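Local coordinates for flagellar biosynthesis protein FlhF (Bacillus subtilis, PDB 2PX0) that binds GTP as a signal-recognition-particle-type GTPase that forms a homodimer and is necessary for flagellar biosynthesis, at residues E101-K106 with Q215-L220; I137-T142 with E158-P163. One frame throughout, in Å; residues are numbered along the deposited sequence.

Contact 1. Residues E101-K106 with Q215-L220; sequences EPIHSK and QSFLVL
Q215, which gives up far more surface than any other residue here, pushes its side chain into the bend of the 101-106 loop and is held there through both ends of its amide. CG stands anti to the backbone N (chi1 -173°) and the chain runs on extended, which carries the amide from the start of strand 214-221 to the loop backbone. NE2 of Q215 donates to O of P102 over 3.0 Å, from above that carbonyl's plane. On the other branch, OE1 of Q215 accepts from N of H104 and from N of S105, each at 3.2 Å and both from one face of the amide. A weak hydrogen bond from OG of S105 joins them. CB of S105 also lies 3.6 Å from CB of Q215. E101 passes in the opposite direction along Q215; its OE1 comes 3.6 Å from CG of Q215, a carbon, so the contact is van der Waals, with carboxylate and amide planes 73° apart. Deeper in, CG1 of I103 meets CZ of F217 obliquely at 4.5 Å. N242 adjoins both E101 and Q215. One donor bond from NE2 and several accepted by OE1 are consistent with the amide orientation modelled: a side chain supplies the hydrogen bonds that join this irregular loop, just before strand 107-112, to the neighbouring strand.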
ATOM      1  N   GLU A 101      13.340 -11.672  16.317  1.00 57.54           N
ATOM      2  CA  GLU A 101      12.855 -12.077  17.621  1.00 58.09           C
ATOM      3  C   GLU A 101      11.753 -13.091  17.323  1.00 57.97           C
ATOM      4  O   GLU A 101      10.711 -12.735  16.795  1.00 59.24           O
ATOM      5  CB  GLU A 101      12.270 -10.860  18.336  1.00 59.68           C
ATOM      6  CG  GLU A 101      11.842 -11.073  19.773  1.00 61.90           C
ATOM      7  CD  GLU A 101      11.142  -9.847  20.345  1.00 64.65           C
ATOM      8  OE1 GLU A 101       9.928  -9.667  20.077  1.00 66.33           O
ATOM      9  OE2 GLU A 101      11.809  -9.050  21.048  1.00 64.42           O
ATOM     10  N   PRO A 102      11.972 -14.371  17.638  1.00 58.95           N
ATOM     11  CA  PRO A 102      10.951 -15.392  17.378  1.00 60.19           C
ATOM     12  C   PRO A 102       9.691 -15.180  18.201  1.00 62.16           C
ATOM     13  O   PRO A 102       9.658 -14.356  19.113  1.00 64.85           O
ATOM     14  CB  PRO A 102      11.651 -16.678  17.775  1.00 59.64           C
ATOM     15  CG  PRO A 102      12.470 -16.240  18.934  1.00 58.92           C
ATOM     16  CD  PRO A 102      13.089 -14.947  18.399  1.00 60.76           C
ATOM     17  N   ILE A 103       8.649 -15.933  17.882  1.00 63.77           N
ATOM     18  CA  ILE A 103       7.401 -15.827  18.623  1.00 65.94           C
ATOM     19  C   ILE A 103       7.498 -16.630  19.925  1.00 67.81           C
ATOM     20  O   ILE A 103       7.706 -17.845  19.899  1.00 66.82           O
ATOM     21  CB  ILE A 103       6.216 -16.326  17.766  1.00 64.36           C
ATOM     22  CG1 ILE A 103       5.725 -15.177  16.882  1.00 62.51           C
ATOM     23  CG2 ILE A 103       5.098 -16.861  18.651  1.00 64.86           C
ATOM     24  CD1 ILE A 103       4.504 -15.508  16.073  1.00 63.82           C
ATOM     25  N   HIS A 104       7.362 -15.935  21.055  1.00 70.91           N
ATOM     26  CA  HIS A 104       7.433 -16.558  22.378  1.00 73.39           C
ATOM     27  C   HIS A 104       6.184 -16.318  23.219  1.00 72.08           C
ATOM     28  O   HIS A 104       5.486 -17.257  23.589  1.00 71.51           O
ATOM     29  CB  HIS A 104       8.635 -16.024  23.158  1.00 78.45           C
ATOM     30  CG  HIS A 104       9.947 -16.592  22.718  1.00 85.15           C
ATOM     31  ND1 HIS A 104      10.206 -17.947  22.713  1.00 87.54           N
ATOM     32  CD2 HIS A 104      11.081 -15.989  22.288  1.00 88.35           C
ATOM     33  CE1 HIS A 104      11.444 -18.154  22.300  1.00 89.66           C
ATOM     34  NE2 HIS A 104      11.997 -16.982  22.036  1.00 90.88           N
ATOM     35  N   SER A 105       5.931 -15.050  23.531  1.00 71.25           N
ATOM     36  CA  SER A 105       4.788 -14.648  24.342  1.00 70.00           C
ATOM     37  C   SER A 105       3.499 -15.387  24.007  1.00 69.00           C
ATOM     38  O   SER A 105       3.349 -15.970  22.932  1.00 68.45           O
ATOM     39  CB  SER A 105       4.556 -13.141  24.208  1.00 70.66           C
ATOM     40  OG  SER A 105       5.705 -12.421  24.614  1.00 70.63           O
ATOM     41  N   LYS A 106       2.565 -15.348  24.947  1.00 68.41           N
ATOM     42  CA  LYS A 106       1.286 -16.010  24.789  1.00 67.45           C
ATOM     43  C   LYS A 106       0.359 -15.182  23.911  1.00 67.76           C
ATOM     44  O   LYS A 106      -0.555 -15.720  23.279  1.00 68.49           O
ATOM     45  CB  LYS A 106       0.660 -16.230  26.167  1.00 66.79           C
ATOM     46  CG  LYS A 106      -0.730 -16.849  26.151  1.00 66.36           C
ATOM     47  CD  LYS A 106      -1.139 -17.317  27.541  1.00 65.45           C
ATOM     48  CE  LYS A 106      -0.226 -18.460  28.015  1.00 65.36           C
ATOM     49  NZ  LYS A 106      -0.638 -19.029  29.329  1.00 63.43           N
ATOM     50  N   GLN A 215       3.476  -9.399  22.854  1.00 64.49           N
ATOM     51  CA  GLN A 215       4.615  -9.262  21.938  1.00 63.15           C
ATOM     52  C   GLN A 215       4.083  -8.664  20.618  1.00 62.48           C
ATOM     53  O   GLN A 215       3.825  -9.398  19.662  1.00 63.56           O
ATOM     54  CB  GLN A 215       5.235 -10.648  21.686  1.00 61.74           C
ATOM     55  CG  GLN A 215       6.533 -10.655  20.885  1.00 59.84           C
ATOM     56  CD  GLN A 215       7.097 -12.058  20.725  1.00 60.11           C
ATOM     57  OE1 GLN A 215       7.234 -12.796  21.702  1.00 61.09           O
ATOM     58  NE2 GLN A 215       7.437 -12.430  19.496  1.00 59.04           N
ATOM     59  N   SER A 216       3.933  -7.338  20.576  1.00 60.50           N
ATOM     60  CA  SER A 216       3.394  -6.627  19.410  1.00 58.54           C
ATOM     61  C   SER A 216       4.286  -6.517  18.174  1.00 55.09           C
ATOM     62  O   SER A 216       5.514  -6.510  18.273  1.00 53.06           O
ATOM     63  CB  SER A 216       2.950  -5.227  19.826  1.00 62.39           C
ATOM     64  OG  SER A 216       4.041  -4.492  20.366  1.00 67.98           O
ATOM     65  N   PHE A 217       3.640  -6.396  17.014  1.00 51.41           N
ATOM     66  CA  PHE A 217       4.323  -6.327  15.720  1.00 48.64           C
ATOM     67  C   PHE A 217       3.729  -5.267  14.798  1.00 46.80           C
ATOM     68  O   PHE A 217       2.604  -5.427  14.328  1.00 46.74           O
ATOM     69  CB  PHE A 217       4.211  -7.680  15.027  1.00 47.89           C
ATOM     70  CG  PHE A 217       5.021  -8.765  15.675  1.00 45.13           C
ATOM     71  CD1 PHE A 217       6.374  -8.903  15.381  1.00 43.04           C
ATOM     72  CD2 PHE A 217       4.430  -9.638  16.585  1.00 42.77           C
ATOM     73  CE1 PHE A 217       7.123  -9.888  15.979  1.00 43.13           C
ATOM     74  CE2 PHE A 217       5.163 -10.626  17.191  1.00 41.98           C
ATOM     75  CZ  PHE A 217       6.520 -10.755  16.889  1.00 45.79           C
ATOM     76  N   LEU A 218       4.490  -4.211  14.510  1.00 42.78           N
ATOM     77  CA  LEU A 218       3.997  -3.144  13.652  1.00 39.48           C
ATOM     78  C   LEU A 218       4.057  -3.551  12.181  1.00 39.43           C
ATOM     79  O   LEU A 218       5.133  -3.753  11.623  1.00 40.68           O
ATOM     80  CB  LEU A 218       4.801  -1.869  13.896  1.00 37.20           C
ATOM     81  CG  LEU A 218       4.453  -0.666  13.008  1.00 39.36           C
ATOM     82  CD1 LEU A 218       3.009  -0.222  13.212  1.00 37.49           C
ATOM     83  CD2 LEU A 218       5.386   0.470  13.339  1.00 40.63           C
ATOM     84  N   VAL A 219       2.896  -3.653  11.544  1.00 38.60           N
ATOM     85  CA  VAL A 219       2.831  -4.078  10.153  1.00 40.60           C
ATOM     86  C   VAL A 219       2.803  -2.992   9.081  1.00 40.95           C
ATOM     87  O   VAL A 219       1.801  -2.291   8.923  1.00 44.71           O
ATOM     88  CB  VAL A 219       1.608  -5.010   9.947  1.00 40.50           C
ATOM     89  CG1 VAL A 219       1.372  -5.276   8.464  1.00 39.25           C
ATOM     90  CG2 VAL A 219       1.843  -6.325  10.687  1.00 39.99           C
ATOM     91  N   LEU A 220       3.897  -2.872   8.330  1.00 37.62           N
ATOM     92  CA  LEU A 220       3.985  -1.884   7.254  1.00 35.07           C
ATOM     93  C   LEU A 220       4.260  -2.623   5.963  1.00 36.60           C
ATOM     94  O   LEU A 220       4.838  -3.724   5.990  1.00 37.08           O
ATOM     95  CB  LEU A 220       5.125  -0.896   7.481  1.00 32.41           C
ATOM     96  CG  LEU A 220       5.157  -0.031   8.730  1.00 30.19           C
ATOM     97  CD1 LEU A 220       6.362   0.852   8.627  1.00 28.33           C
ATOM     98  CD2 LEU A 220       3.908   0.791   8.866  1.00 31.42           C
TER

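Contact 2. Residues I137-T142 with E158-P163; sequences IAFITT and ELLQAP
F139 N donates to P163 O at 2.7 Å, the one backbone hydrogen bond between residues 137-142 and 158-163, with the donor nearly in line with the carbonyl (C=O...N 161°) and the nearest CA pair, A138 and P163, 5.2 Å apart. The proline ring sits against the strand backbone just before this bond: CD of P163 is 3.6 Å from O of I137, and CG of P163 is 4.1 Å from CB of A138. On F139, CG is anti to the carbonyl carbon (chi1 -81°), placing the ring beside its own N and turning one edge to the loop. L160 crosses that ring at about a right angle, its CD2 reaching the edge 4.1 Å from CE2 of F139, while CB of A162 approaches CD2 of F139 obliquely at 4.2 Å. L122 and A126 of helix 118-132 also touch the ring. Reducing F139 to an alanine would remove the ring and is likely to open a gap between L160 and A162 of the loop and L122 and A126 of the helix. Polar pairing through one amide and apolar contact of the ring with L160 at its edge and with A162 thus join the chain leaving helix 149-157 to strand 137-141, an edge strand of the sheet within this chain.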
ATOM      1  N   ILE A 137      -3.211 -23.076  19.616  1.00 66.72           N
ATOM      2  CA  ILE A 137      -3.459 -21.748  19.093  1.00 64.38           C
ATOM      3  C   ILE A 137      -4.827 -21.219  19.499  1.00 62.38           C
ATOM      4  O   ILE A 137      -5.767 -21.975  19.721  1.00 62.01           O
ATOM      5  CB  ILE A 137      -3.371 -21.773  17.560  1.00 65.21           C
ATOM      6  CG1 ILE A 137      -2.046 -22.399  17.139  1.00 67.06           C
ATOM      7  CG2 ILE A 137      -3.470 -20.384  17.001  1.00 67.18           C
ATOM      8  CD1 ILE A 137      -0.836 -21.772  17.810  1.00 68.76           C
ATOM      9  N   ALA A 138      -4.922 -19.904  19.598  1.00 61.28           N
ATOM     10  CA  ALA A 138      -6.173 -19.242  19.940  1.00 59.72           C
ATOM     11  C   ALA A 138      -6.206 -17.939  19.144  1.00 58.48           C
ATOM     12  O   ALA A 138      -5.164 -17.445  18.716  1.00 57.65           O
ATOM     13  CB  ALA A 138      -6.224 -18.951  21.425  1.00 59.84           C
ATOM     14  N   PHE A 139      -7.398 -17.391  18.938  1.00 56.27           N
ATOM     15  CA  PHE A 139      -7.540 -16.145  18.198  1.00 53.34           C
ATOM     16  C   PHE A 139      -8.328 -15.128  18.989  1.00 52.83           C
ATOM     17  O   PHE A 139      -8.987 -15.466  19.962  1.00 52.56           O
ATOM     18  CB  PHE A 139      -8.240 -16.396  16.874  1.00 51.77           C
ATOM     19  CG  PHE A 139      -7.340 -16.923  15.812  1.00 53.25           C
ATOM     20  CD1 PHE A 139      -6.397 -16.092  15.207  1.00 55.54           C
ATOM     21  CD2 PHE A 139      -7.445 -18.239  15.386  1.00 53.14           C
ATOM     22  CE1 PHE A 139      -5.566 -16.567  14.182  1.00 54.75           C
ATOM     23  CE2 PHE A 139      -6.623 -18.726  14.366  1.00 54.09           C
ATOM     24  CZ  PHE A 139      -5.682 -17.889  13.762  1.00 54.30           C
ATOM     25  N   ILE A 140      -8.241 -13.877  18.563  1.00 53.66           N
ATOM     26  CA  ILE A 140      -8.953 -12.768  19.190  1.00 53.34           C
ATOM     27  C   ILE A 140      -8.976 -11.647  18.180  1.00 54.00           C
ATOM     28  O   ILE A 140      -7.967 -11.372  17.537  1.00 54.73           O
ATOM     29  CB  ILE A 140      -8.218 -12.217  20.429  1.00 53.78           C
ATOM     30  CG1 ILE A 140      -8.245 -13.229  21.574  1.00 52.88           C
ATOM     31  CG2 ILE A 140      -8.846 -10.895  20.853  1.00 52.34           C
ATOM     32  CD1 ILE A 140      -7.590 -12.715  22.835  1.00 53.00           C
ATOM     33  N   THR A 141     -10.115 -10.993  18.028  1.00 55.93           N
ATOM     34  CA  THR A 141     -10.178  -9.884  17.090  1.00 58.21           C
ATOM     35  C   THR A 141     -10.563  -8.601  17.804  1.00 59.43           C
ATOM     36  O   THR A 141     -11.176  -8.614  18.875  1.00 61.06           O
ATOM     37  CB  THR A 141     -11.198 -10.113  15.990  1.00 58.42           C
ATOM     38  OG1 THR A 141     -11.025 -11.421  15.438  1.00 60.35           O
ATOM     39  CG2 THR A 141     -11.007  -9.073  14.901  1.00 58.51           C
ATOM     40  N   THR A 142     -10.190  -7.488  17.196  1.00 59.62           N
ATOM     41  CA  THR A 142     -10.495  -6.176  17.727  1.00 59.96           C
ATOM     42  C   THR A 142     -11.075  -5.448  16.546  1.00 61.94           C
ATOM     43  O   THR A 142     -11.643  -4.363  16.684  1.00 62.79           O
ATOM     44  CB  THR A 142      -9.224  -5.469  18.202  1.00 58.05           C
ATOM     45  OG1 THR A 142      -8.879  -5.969  19.489  1.00 60.17           O
ATOM     46  CG2 THR A 142      -9.414  -3.970  18.292  1.00 58.69           C
ATOM     47  N   GLU A 158     -12.068 -21.527  12.064  1.00 75.78           N
ATOM     48  CA  GLU A 158     -12.800 -22.789  12.101  1.00 78.66           C
ATOM     49  C   GLU A 158     -11.971 -23.831  11.357  1.00 78.54           C
ATOM     50  O   GLU A 158     -11.853 -24.972  11.805  1.00 79.20           O
ATOM     51  CB  GLU A 158     -14.178 -22.657  11.440  1.00 81.49           C
ATOM     52  CG  GLU A 158     -15.128 -21.673  12.126  1.00 86.54           C
ATOM     53  CD  GLU A 158     -16.471 -21.542  11.403  1.00 89.19           C
ATOM     54  OE1 GLU A 158     -16.524 -21.796  10.174  1.00 90.09           O
ATOM     55  OE2 GLU A 158     -17.471 -21.162  12.058  1.00 89.88           O
ATOM     56  N   LEU A 159     -11.399 -23.435  10.218  1.00 78.47           N
ATOM     57  CA  LEU A 159     -10.572 -24.345   9.424  1.00 77.30           C
ATOM     58  C   LEU A 159      -9.405 -24.841  10.263  1.00 76.45           C
ATOM     59  O   LEU A 159      -9.202 -26.039  10.421  1.00 76.42           O
ATOM     60  CB  LEU A 159     -10.018 -23.643   8.175  1.00 77.08           C
ATOM     61  CG  LEU A 159     -10.863 -23.496   6.907  1.00 76.74           C
ATOM     62  CD1 LEU A 159     -10.028 -22.847   5.815  1.00 75.68           C
ATOM     63  CD2 LEU A 159     -11.335 -24.853   6.436  1.00 77.46           C
ATOM     64  N   LEU A 160      -8.639 -23.901  10.799  1.00 75.86           N
ATOM     65  CA  LEU A 160      -7.489 -24.237  11.620  1.00 74.27           C
ATOM     66  C   LEU A 160      -8.022 -24.909  12.875  1.00 73.39           C
ATOM     67  O   LEU A 160      -7.261 -25.390  13.712  1.00 73.05           O
ATOM     68  CB  LEU A 160      -6.729 -22.959  11.975  1.00 74.37           C
ATOM     69  CG  LEU A 160      -5.222 -23.068  12.176  1.00 73.90           C
ATOM     70  CD1 LEU A 160      -4.601 -23.693  10.943  1.00 74.08           C
ATOM     71  CD2 LEU A 160      -4.637 -21.682  12.433  1.00 74.52           C
ATOM     72  N   GLN A 161      -9.345 -24.944  12.983  1.00 73.12           N
ATOM     73  CA  GLN A 161     -10.022 -25.547  14.126  1.00 73.39           C
ATOM     74  C   GLN A 161      -9.442 -24.964  15.408  1.00 72.44           C
ATOM     75  O   GLN A 161      -8.735 -25.643  16.154  1.00 72.53           O
ATOM     76  CB  GLN A 161      -9.853 -27.069  14.104  1.00 74.87           C
ATOM     77  CG  GLN A 161     -11.137 -27.832  14.414  1.00 78.12           C
ATOM     78  CD  GLN A 161     -10.967 -29.344  14.329  1.00 81.01           C
ATOM     79  OE1 GLN A 161     -10.718 -29.896  13.248  1.00 82.95           O
ATOM     80  NE2 GLN A 161     -11.104 -30.019  15.468  1.00 80.63           N
ATOM     81  N   ALA A 162      -9.743 -23.689  15.642  1.00 71.66           N
ATOM     82  CA  ALA A 162      -9.259 -22.968  16.814  1.00 70.23           C
ATOM     83  C   ALA A 162     -10.317 -21.979  17.301  1.00 69.32           C
ATOM     84  O   ALA A 162     -11.227 -21.607  16.558  1.00 69.69           O
ATOM     85  CB  ALA A 162      -7.960 -22.229  16.471  1.00 70.34           C
ATOM     86  N   PRO A 163     -10.212 -21.544  18.564  1.00 68.29           N
ATOM     87  CA  PRO A 163     -11.155 -20.597  19.165  1.00 67.20           C
ATOM     88  C   PRO A 163     -10.897 -19.133  18.812  1.00 66.53           C
ATOM     89  O   PRO A 163      -9.759 -18.719  18.611  1.00 67.58           O
ATOM     90  CB  PRO A 163     -10.995 -20.864  20.656  1.00 66.84           C
ATOM     91  CG  PRO A 163      -9.545 -21.196  20.771  1.00 67.63           C
ATOM     92  CD  PRO A 163      -9.313 -22.112  19.586  1.00 68.57           C
TER

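Both contacts reach the same six-stranded parallel sheet of the GTPase domain, at different places: strand 214-221 of contact 1 lies inside it, whereas strand 137-141 of contact 2 is its outermost strand on one side. Strands 185-189 and 107-112 come between them. The contact centres are about 17 Å apart and the nearest atoms about 7 Å, without touching. Along the chain, 101-106 comes first, both segments of contact 2 follow, and 215-220 comes last, so contact 1 spans a long excursion and contact 2 a short one within it. That excursion includes the GTP-binding P-loop, and both contacts join loop segments to the sheet that also carries it.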